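Local structure of poly-beta-hydroxybuterate polymerase (Cupriavidus necator, 5T6O) at residues R38-V43 and A353-Q358; H323-A328 and W348-A353. The protein polymerises hydroxybutyryl units into polyhydroxybutyrate without a template, probably by acyl transfer, the chain described being the catalytic domain of this class I synthase. The protein carries 1 engineered substitution. All coordinates share one frame; numbering follows the deposited sequence.

Interaction 1 (R38-V43 and A353-Q358)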
ATOM      1  N   ARG A  38     -16.280  -0.076 -41.880  1.00 33.69           N
ATOM      2  CA  ARG A  38     -16.319  -1.112 -40.852  1.00 31.66           C
ATOM      3  C   ARG A  38     -17.084  -0.624 -39.632  1.00 34.04           C
ATOM      4  O   ARG A  38     -16.760   0.447 -39.083  1.00 31.25           O
ATOM      5  CB  ARG A  38     -14.906  -1.517 -40.443  1.00 35.52           C
ATOM      6  CG  ARG A  38     -14.062  -2.068 -41.587  1.00 30.10           C
ATOM      7  CD  ARG A  38     -12.816  -2.727 -41.039  1.00 32.01           C
ATOM      8  NE  ARG A  38     -12.035  -3.365 -42.092  1.00 35.58           N
ATOM      9  CZ  ARG A  38     -10.868  -2.913 -42.525  1.00 52.02           C
ATOM     10  NH1 ARG A  38     -10.347  -1.817 -41.991  1.00 51.42           N
ATOM     11  NH2 ARG A  38     -10.224  -3.554 -43.491  1.00 60.30           N
ATOM     12  N   PRO A  39     -18.082  -1.376 -39.181  1.00 31.87           N
ATOM     13  CA  PRO A  39     -18.841  -0.977 -37.995  1.00 28.78           C
ATOM     14  C   PRO A  39     -18.095  -1.353 -36.721  1.00 28.41           C
ATOM     15  O   PRO A  39     -17.099  -2.077 -36.741  1.00 28.80           O
ATOM     16  CB  PRO A  39     -20.133  -1.786 -38.134  1.00 29.23           C
ATOM     17  CG  PRO A  39     -19.671  -3.059 -38.777  1.00 31.95           C
ATOM     18  CD  PRO A  39     -18.574  -2.644 -39.752  1.00 29.76           C
ATOM     19  N   LEU A  40     -18.626  -0.877 -35.591  1.00 27.31           N
ATOM     20  CA  LEU A  40     -18.101  -1.220 -34.271  1.00 26.34           C
ATOM     21  C   LEU A  40     -19.143  -2.025 -33.505  1.00 26.56           C
ATOM     22  O   LEU A  40     -20.273  -1.559 -33.324  1.00 26.47           O
ATOM     23  CB  LEU A  40     -17.728   0.034 -33.476  1.00 23.23           C
ATOM     24  CG  LEU A  40     -17.299  -0.216 -32.027  1.00 22.41           C
ATOM     25  CD1 LEU A  40     -15.938  -0.914 -32.000  1.00 22.09           C
ATOM     26  CD2 LEU A  40     -17.246   1.110 -31.259  1.00 24.49           C
ATOM     27  N   LEU A  41     -18.757  -3.217 -33.039  1.00 22.69           N
ATOM     28  CA  LEU A  41     -19.618  -4.041 -32.190  1.00 23.61           C
ATOM     29  C   LEU A  41     -19.173  -3.879 -30.740  1.00 24.49           C
ATOM     30  O   LEU A  41     -18.036  -4.214 -30.391  1.00 25.49           O
ATOM     31  CB  LEU A  41     -19.576  -5.516 -32.607  1.00 22.46           C
ATOM     32  CG  LEU A  41     -20.201  -6.485 -31.592  1.00 26.14           C
ATOM     33  CD1 LEU A  41     -21.727  -6.309 -31.529  1.00 23.61           C
ATOM     34  CD2 LEU A  41     -19.839  -7.945 -31.928  1.00 25.39           C
ATOM     35  N   MET A  42     -20.068  -3.361 -29.903  1.00 21.71           N
ATOM     36  CA  MET A  42     -19.791  -3.194 -28.484  1.00 25.40           C
ATOM     37  C   MET A  42     -20.308  -4.389 -27.694  1.00 26.28           C
ATOM     38  O   MET A  42     -21.479  -4.772 -27.833  1.00 25.24           O
ATOM     39  CB  MET A  42     -20.435  -1.916 -27.961  1.00 26.03           C
ATOM     40  CG  MET A  42     -19.913  -0.649 -28.592  1.00 26.55           C
ATOM     41  SD  MET A  42     -20.520   0.736 -27.610  1.00 27.92           S
ATOM     42  CE  MET A  42     -19.802   2.106 -28.512  1.00 22.75           C
ATOM     43  N   VAL A  43     -19.440  -4.957 -26.855  1.00 21.85           N
ATOM     44  CA  VAL A  43     -19.809  -6.039 -25.941  1.00 23.42           C
ATOM     45  C   VAL A  43     -19.723  -5.504 -24.517  1.00 22.69           C
ATOM     46  O   VAL A  43     -18.628  -5.420 -23.939  1.00 21.86           O
ATOM     47  CB  VAL A  43     -18.920  -7.279 -26.128  1.00 22.98           C
ATOM     48  CG1 VAL A  43     -19.354  -8.408 -25.153  1.00 22.90           C
ATOM     49  CG2 VAL A  43     -18.987  -7.764 -27.586  1.00 26.96           C
ATOM     50  N   ALA A 353     -10.023   8.798 -32.801  1.00 29.42           N
ATOM     51  CA  ALA A 353      -9.055   8.981 -33.877  1.00 27.98           C
ATOM     52  C   ALA A 353      -8.335   7.674 -34.180  1.00 32.00           C
ATOM     53  O   ALA A 353      -8.125   7.331 -35.348  1.00 30.76           O
ATOM     54  CB  ALA A 353      -8.056  10.085 -33.517  1.00 29.85           C
ATOM     55  N   TRP A 354      -7.960   6.929 -33.139  1.00 29.99           N
ATOM     56  CA  TRP A 354      -7.387   5.599 -33.337  1.00 29.28           C
ATOM     57  C   TRP A 354      -8.377   4.683 -34.043  1.00 28.61           C
ATOM     58  O   TRP A 354      -8.017   3.983 -34.998  1.00 29.68           O
ATOM     59  CB  TRP A 354      -6.960   5.014 -31.985  1.00 28.56           C
ATOM     60  CG  TRP A 354      -6.439   3.578 -32.014  1.00 30.91           C
ATOM     61  CD1 TRP A 354      -5.132   3.172 -32.113  1.00 28.78           C
ATOM     62  CD2 TRP A 354      -7.223   2.382 -31.902  1.00 26.75           C
ATOM     63  NE1 TRP A 354      -5.064   1.789 -32.089  1.00 26.61           N
ATOM     64  CE2 TRP A 354      -6.330   1.285 -31.959  1.00 30.75           C
ATOM     65  CE3 TRP A 354      -8.590   2.131 -31.767  1.00 29.54           C
ATOM     66  CZ2 TRP A 354      -6.767  -0.044 -31.893  1.00 32.05           C
ATOM     67  CZ3 TRP A 354      -9.023   0.804 -31.690  1.00 26.19           C
ATOM     68  CH2 TRP A 354      -8.110  -0.263 -31.762  1.00 27.43           C
ATOM     69  N   LEU A 355      -9.645   4.710 -33.615  1.00 25.41           N
ATOM     70  CA  LEU A 355     -10.645   3.830 -34.215  1.00 26.59           C
ATOM     71  C   LEU A 355     -10.892   4.186 -35.677  1.00 29.14           C
ATOM     72  O   LEU A 355     -11.084   3.297 -36.516  1.00 28.29           O
ATOM     73  CB  LEU A 355     -11.948   3.901 -33.422  1.00 27.10           C
ATOM     74  CG  LEU A 355     -13.065   2.963 -33.882  1.00 26.16           C
ATOM     75  CD1 LEU A 355     -12.705   1.522 -33.554  1.00 24.94           C
ATOM     76  CD2 LEU A 355     -14.361   3.361 -33.209  1.00 27.62           C
ATOM     77  N   ALA A 356     -10.897   5.479 -36.003  1.00 29.89           N
ATOM     78  CA  ALA A 356     -11.070   5.866 -37.398  1.00 33.61           C
ATOM     79  C   ALA A 356     -10.004   5.221 -38.281  1.00 31.34           C
ATOM     80  O   ALA A 356     -10.301   4.764 -39.391  1.00 31.65           O
ATOM     81  CB  ALA A 356     -11.045   7.388 -37.529  1.00 36.45           C
ATOM     82  N   GLY A 357      -8.762   5.154 -37.796  1.00 33.45           N
ATOM     83  CA  GLY A 357      -7.690   4.543 -38.568  1.00 34.15           C
ATOM     84  C   GLY A 357      -7.863   3.055 -38.798  1.00 38.24           C
ATOM     85  O   GLY A 357      -7.222   2.494 -39.693  1.00 35.08           O
ATOM     86  N   GLN A 358      -8.705   2.402 -38.004  1.00 29.32           N
ATOM     87  CA  GLN A 358      -9.001   0.990 -38.188  1.00 34.58           C
ATOM     88  C   GLN A 358     -10.269   0.735 -38.998  1.00 31.58           C
ATOM     89  O   GLN A 358     -10.549  -0.420 -39.327  1.00 34.09           O
ATOM     90  CB  GLN A 358      -9.150   0.301 -36.820  1.00 31.02           C
ATOM     91  CG  GLN A 358      -8.156   0.738 -35.746  1.00 32.46           C
ATOM     92  CD  GLN A 358      -6.742   0.287 -36.043  1.00 36.41           C
ATOM     93  OE1 GLN A 358      -6.527  -0.580 -36.884  1.00 35.68           O
ATOM     94  NE2 GLN A 358      -5.770   0.880 -35.354  1.00 33.47           N
TER

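Interaction 2 (H323-A328 and W348-A353)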
ATOM      1  N   HIS A 323      -5.941  12.793 -19.142  1.00 25.25           N
ATOM      2  CA  HIS A 323      -5.547  11.427 -19.477  1.00 24.57           C
ATOM      3  C   HIS A 323      -4.070  11.426 -19.847  1.00 26.26           C
ATOM      4  O   HIS A 323      -3.506  12.459 -20.221  1.00 29.35           O
ATOM      5  CB  HIS A 323      -6.403  10.857 -20.619  1.00 24.64           C
ATOM      6  CG  HIS A 323      -6.234  11.586 -21.919  1.00 24.89           C
ATOM      7  ND1 HIS A 323      -6.847  12.794 -22.185  1.00 23.79           N
ATOM      8  CD2 HIS A 323      -5.516  11.277 -23.026  1.00 22.65           C
ATOM      9  CE1 HIS A 323      -6.520  13.192 -23.403  1.00 27.93           C
ATOM     10  NE2 HIS A 323      -5.709  12.291 -23.933  1.00 27.57           N
ATOM     11  N   TRP A 324      -3.440  10.259 -19.722  1.00 24.64           N
ATOM     12  CA  TRP A 324      -2.009  10.109 -19.999  1.00 26.70           C
ATOM     13  C   TRP A 324      -1.780   9.227 -21.222  1.00 30.72           C
ATOM     14  O   TRP A 324      -2.486   8.235 -21.420  1.00 23.12           O
ATOM     15  CB  TRP A 324      -1.266   9.468 -18.820  1.00 25.67           C
ATOM     16  CG  TRP A 324      -1.132  10.304 -17.583  1.00 28.04           C
ATOM     17  CD1 TRP A 324      -0.029  11.021 -17.184  1.00 32.59           C
ATOM     18  CD2 TRP A 324      -2.118  10.476 -16.562  1.00 27.52           C
ATOM     19  NE1 TRP A 324      -0.281  11.635 -15.977  1.00 26.04           N
ATOM     20  CE2 TRP A 324      -1.556  11.321 -15.578  1.00 28.75           C
ATOM     21  CE3 TRP A 324      -3.428  10.005 -16.388  1.00 26.91           C
ATOM     22  CZ2 TRP A 324      -2.262  11.709 -14.439  1.00 28.22           C
ATOM     23  CZ3 TRP A 324      -4.124  10.382 -15.250  1.00 29.83           C
ATOM     24  CH2 TRP A 324      -3.537  11.231 -14.290  1.00 25.97           C
ATOM     25  N   THR A 325      -0.752   9.558 -22.016  1.00 29.26           N
ATOM     26  CA  THR A 325      -0.329   8.707 -23.117  1.00 27.64           C
ATOM     27  C   THR A 325       1.169   8.450 -23.020  1.00 31.51           C
ATOM     28  O   THR A 325       1.931   9.266 -22.487  1.00 29.35           O
ATOM     29  CB  THR A 325      -0.642   9.321 -24.502  1.00 29.99           C
ATOM     30  OG1 THR A 325       0.086  10.546 -24.670  1.00 30.13           O
ATOM     31  CG2 THR A 325      -2.155   9.574 -24.676  1.00 26.78           C
ATOM     32  N   ASN A 326       1.578   7.298 -23.547  1.00 31.88           N
ATOM     33  CA  ASN A 326       2.994   6.958 -23.683  1.00 32.45           C
ATOM     34  C   ASN A 326       3.082   5.836 -24.705  1.00 34.37           C
ATOM     35  O   ASN A 326       2.479   4.778 -24.508  1.00 34.16           O
ATOM     36  CB  ASN A 326       3.594   6.538 -22.332  1.00 32.87           C
ATOM     37  CG  ASN A 326       5.099   6.246 -22.404  1.00 36.00           C
ATOM     38  OD1 ASN A 326       5.719   6.308 -23.469  1.00 34.95           O
ATOM     39  ND2 ASN A 326       5.694   5.944 -21.249  1.00 36.05           N
ATOM     40  N   ASP A 327       3.813   6.070 -25.801  1.00 33.20           N
ATOM     41  CA  ASP A 327       3.927   5.068 -26.857  1.00 36.58           C
ATOM     42  C   ASP A 327       4.826   3.905 -26.463  1.00 41.48           C
ATOM     43  O   ASP A 327       4.671   2.811 -27.013  1.00 51.16           O
ATOM     44  CB  ASP A 327       4.448   5.710 -28.144  1.00 53.61           C
ATOM     45  CG  ASP A 327       3.408   6.583 -28.824  1.00 66.34           C
ATOM     46  OD1 ASP A 327       2.310   6.767 -28.253  1.00 69.67           O
ATOM     47  OD2 ASP A 327       3.691   7.098 -29.929  1.00 73.23           O
ATOM     48  N   ALA A 328       5.754   4.113 -25.533  1.00 35.50           N
ATOM     49  CA  ALA A 328       6.562   3.018 -25.020  1.00 38.38           C
ATOM     50  C   ALA A 328       5.735   2.138 -24.087  1.00 40.64           C
ATOM     51  O   ALA A 328       4.811   2.601 -23.415  1.00 37.58           O
ATOM     52  CB  ALA A 328       7.788   3.553 -24.281  1.00 37.48           C
ATOM     53  N   TRP A 348     -11.557  10.363 -24.991  1.00 22.76           N
ATOM     54  CA  TRP A 348     -12.388   9.872 -26.091  1.00 24.89           C
ATOM     55  C   TRP A 348     -11.861  10.308 -27.452  1.00 23.52           C
ATOM     56  O   TRP A 348     -11.834   9.459 -28.361  1.00 26.90           O
ATOM     57  CB  TRP A 348     -13.856  10.308 -25.930  1.00 23.02           C
ATOM     58  CG  TRP A 348     -14.600   9.636 -24.807  1.00 25.28           C
ATOM     59  CD1 TRP A 348     -14.079   8.845 -23.821  1.00 24.61           C
ATOM     60  CD2 TRP A 348     -16.010   9.678 -24.590  1.00 25.58           C
ATOM     61  NE1 TRP A 348     -15.087   8.417 -22.977  1.00 26.80           N
ATOM     62  CE2 TRP A 348     -16.281   8.920 -23.430  1.00 22.33           C
ATOM     63  CE3 TRP A 348     -17.069  10.303 -25.254  1.00 22.88           C
ATOM     64  CZ2 TRP A 348     -17.567   8.757 -22.931  1.00 22.17           C
ATOM     65  CZ3 TRP A 348     -18.356  10.143 -24.754  1.00 26.72           C
ATOM     66  CH2 TRP A 348     -18.592   9.369 -23.605  1.00 24.47           C
ATOM     67  N   PRO A 349     -11.438  11.565 -27.674  1.00 27.80           N
ATOM     68  CA  PRO A 349     -10.886  11.913 -28.994  1.00 28.58           C
ATOM     69  C   PRO A 349      -9.655  11.110 -29.372  1.00 27.51           C
ATOM     70  O   PRO A 349      -9.460  10.822 -30.560  1.00 28.02           O
ATOM     71  CB  PRO A 349     -10.561  13.409 -28.855  1.00 30.40           C
ATOM     72  CG  PRO A 349     -11.534  13.899 -27.836  1.00 33.53           C
ATOM     73  CD  PRO A 349     -11.621  12.769 -26.841  1.00 27.54           C
ATOM     74  N   ASP A 350      -8.816  10.746 -28.401  1.00 26.91           N
ATOM     75  CA  ASP A 350      -7.664   9.902 -28.695  1.00 30.29           C
ATOM     76  C   ASP A 350      -8.115   8.560 -29.244  1.00 26.86           C
ATOM     77  O   ASP A 350      -7.605   8.076 -30.264  1.00 27.12           O
ATOM     78  CB  ASP A 350      -6.832   9.696 -27.430  1.00 27.85           C
ATOM     79  CG  ASP A 350      -5.567   8.894 -27.687  1.00 34.63           C
ATOM     80  OD1 ASP A 350      -5.634   7.644 -27.705  1.00 28.59           O
ATOM     81  OD2 ASP A 350      -4.498   9.514 -27.866  1.00 28.71           O
ATOM     82  N   TRP A 351      -9.097   7.955 -28.581  1.00 26.23           N
ATOM     83  CA  TRP A 351      -9.599   6.659 -29.015  1.00 26.63           C
ATOM     84  C   TRP A 351     -10.328   6.748 -30.359  1.00 26.78           C
ATOM     85  O   TRP A 351     -10.109   5.908 -31.240  1.00 29.96           O
ATOM     86  CB  TRP A 351     -10.512   6.068 -27.944  1.00 24.50           C
ATOM     87  CG  TRP A 351     -11.189   4.833 -28.443  1.00 22.58           C
ATOM     88  CD1 TRP A 351     -10.582   3.714 -28.907  1.00 22.70           C
ATOM     89  CD2 TRP A 351     -12.602   4.604 -28.550  1.00 23.17           C
ATOM     90  NE1 TRP A 351     -11.528   2.788 -29.306  1.00 22.54           N
ATOM     91  CE2 TRP A 351     -12.776   3.307 -29.080  1.00 23.15           C
ATOM     92  CE3 TRP A 351     -13.736   5.366 -28.243  1.00 23.75           C
ATOM     93  CZ2 TRP A 351     -14.037   2.764 -29.333  1.00 22.26           C
ATOM     94  CZ3 TRP A 351     -14.991   4.811 -28.473  1.00 24.99           C
ATOM     95  CH2 TRP A 351     -15.131   3.528 -29.011  1.00 22.91           C
ATOM     96  N   THR A 352     -11.221   7.733 -30.538  1.00 25.55           N
ATOM     97  CA  THR A 352     -11.985   7.738 -31.785  1.00 27.83           C
ATOM     98  C   THR A 352     -11.083   8.000 -32.982  1.00 30.39           C
ATOM     99  O   THR A 352     -11.340   7.472 -34.074  1.00 28.19           O
ATOM    100  CB  THR A 352     -13.126   8.764 -31.762  1.00 28.35           C
ATOM    101  OG1 THR A 352     -12.596  10.086 -31.634  1.00 27.53           O
ATOM    102  CG2 THR A 352     -14.084   8.489 -30.594  1.00 28.02           C
ATOM    103  N   ALA A 353     -10.023   8.798 -32.801  1.00 29.42           N
ATOM    104  CA  ALA A 353      -9.055   8.981 -33.877  1.00 27.98           C
ATOM    105  C   ALA A 353      -8.335   7.674 -34.180  1.00 32.00           C
ATOM    106  O   ALA A 353      -8.125   7.331 -35.348  1.00 30.76           O
ATOM    107  CB  ALA A 353      -8.056  10.085 -33.517  1.00 29.85           C
TER
HETATM  108  O   HOH W   1      -4.359  12.155 -26.574  1.00 35.71           O

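Interaction 1 (R38-V43 and A353-Q358)
Arg38 reaches across to Gln358 and donates a hydrogen bond from NH1 to its backbone O, 3.0 Å away. The arginine side chain runs extended from CG to NE, with CG anti to the carbonyl carbon (chi1 -60°), and this length carries the guanidinium over to the helix. The bond is bent, with 142° at the hydrogen, and NH1 approaches from above the carbonyl plane, 47° out of it, and not along a lone pair. On the arginine side the oxygen sits at the edge of the guanidinium, tilted only modestly from its plane. Gln358 O also lies 3.7 Å from Arg38 CD, beside the aliphatic part of the chain.

Deeper in, Leu40 on strand 40-43 points toward Leu355 on the helix, and the two side chains cross at a slant. A single methyl from each makes the touch, Leu40 CD2 to Leu355 CD2 at 4.1 Å. With CG anti to the backbone N in both, each CD2 is carried toward the other segment. Asn114 of the neighbouring strand 113-118 touches both leucines; helix 348-358 here packs against the central sheet of the alpha/beta hydrolase fold. Arg38 also pairs through its backbone with Ala359, just beyond the segment. The chemistry is thus split: apolar packing joins the buried leucines, while a charged donor, at a partly exposed position, engages the backbone carbonyl of Gln358.

Interaction 2 (H323-A328 and W348-A353)
Within 348-353, Asp350 is the residue that meets Thr325 and His323 of strand 322-325. The direct contacts are loose van der Waals ones. Thr325 offers its methyl, CG2, to OD2 of Asp350 at 4.0 Å, the two side chains slanting past each other. With OG1 placed between the backbone N and the carbonyl carbon (chi1 63°), the hydroxyl is used elsewhere, bonding to His343 NE2 on strand 341-344. The His323 ring comes obliquely to the aspartate, NE2 to CB of Asp350 at 4.5 Å.

A water supplies the polar link. It lies in the plane of the imidazole at its edge, 3.0 Å from His323 NE2, and donates to Asp350 OD2 at 2.9 Å. Strand 322-325 is next to the outermost strand at this end of the mixed alpha/beta hydrolase sheet, and helix 348-358 packs against the sheet, so the water bridges strand and helix near that end.

Charge and hydrogen bonding from outside hold the carboxylate. Arg300 of strand 299-304 forms a salt bridge to OD2 of Asp350, and Tyr273 OH bonds to OD1, so both oxygens are engaged; the arginine probably favours the ionised form. At the other ring nitrogen, His323 ND1 bonds to the backbone O of Gly345. Within 323-328, Asn326 OD1 accepts from the backbone N of Ala328 at 3.0 Å, an Asx turn.

Both contacts use helix 348-358 and the same mixed sheet, sharing Ala353 where the two helix segments meet; their centres are about 14 Å apart. Interaction 1 joins the later part of the helix to strand 40-43, in the interior of the sheet, and its centre lies about 14 Å from that of the chain. Interaction 2 joins the earlier part to strand 322-325, beside an outermost strand and about 19 Å out. Each is partly buried, but interaction 1 combines leucine packing with a direct side-chain-to-backbone bond, whereas interaction 2 relies on water and a carboxylate. Leu40 CD2 packs against Trp351 CH2 at 3.9 Å, bringing the two into direct contact.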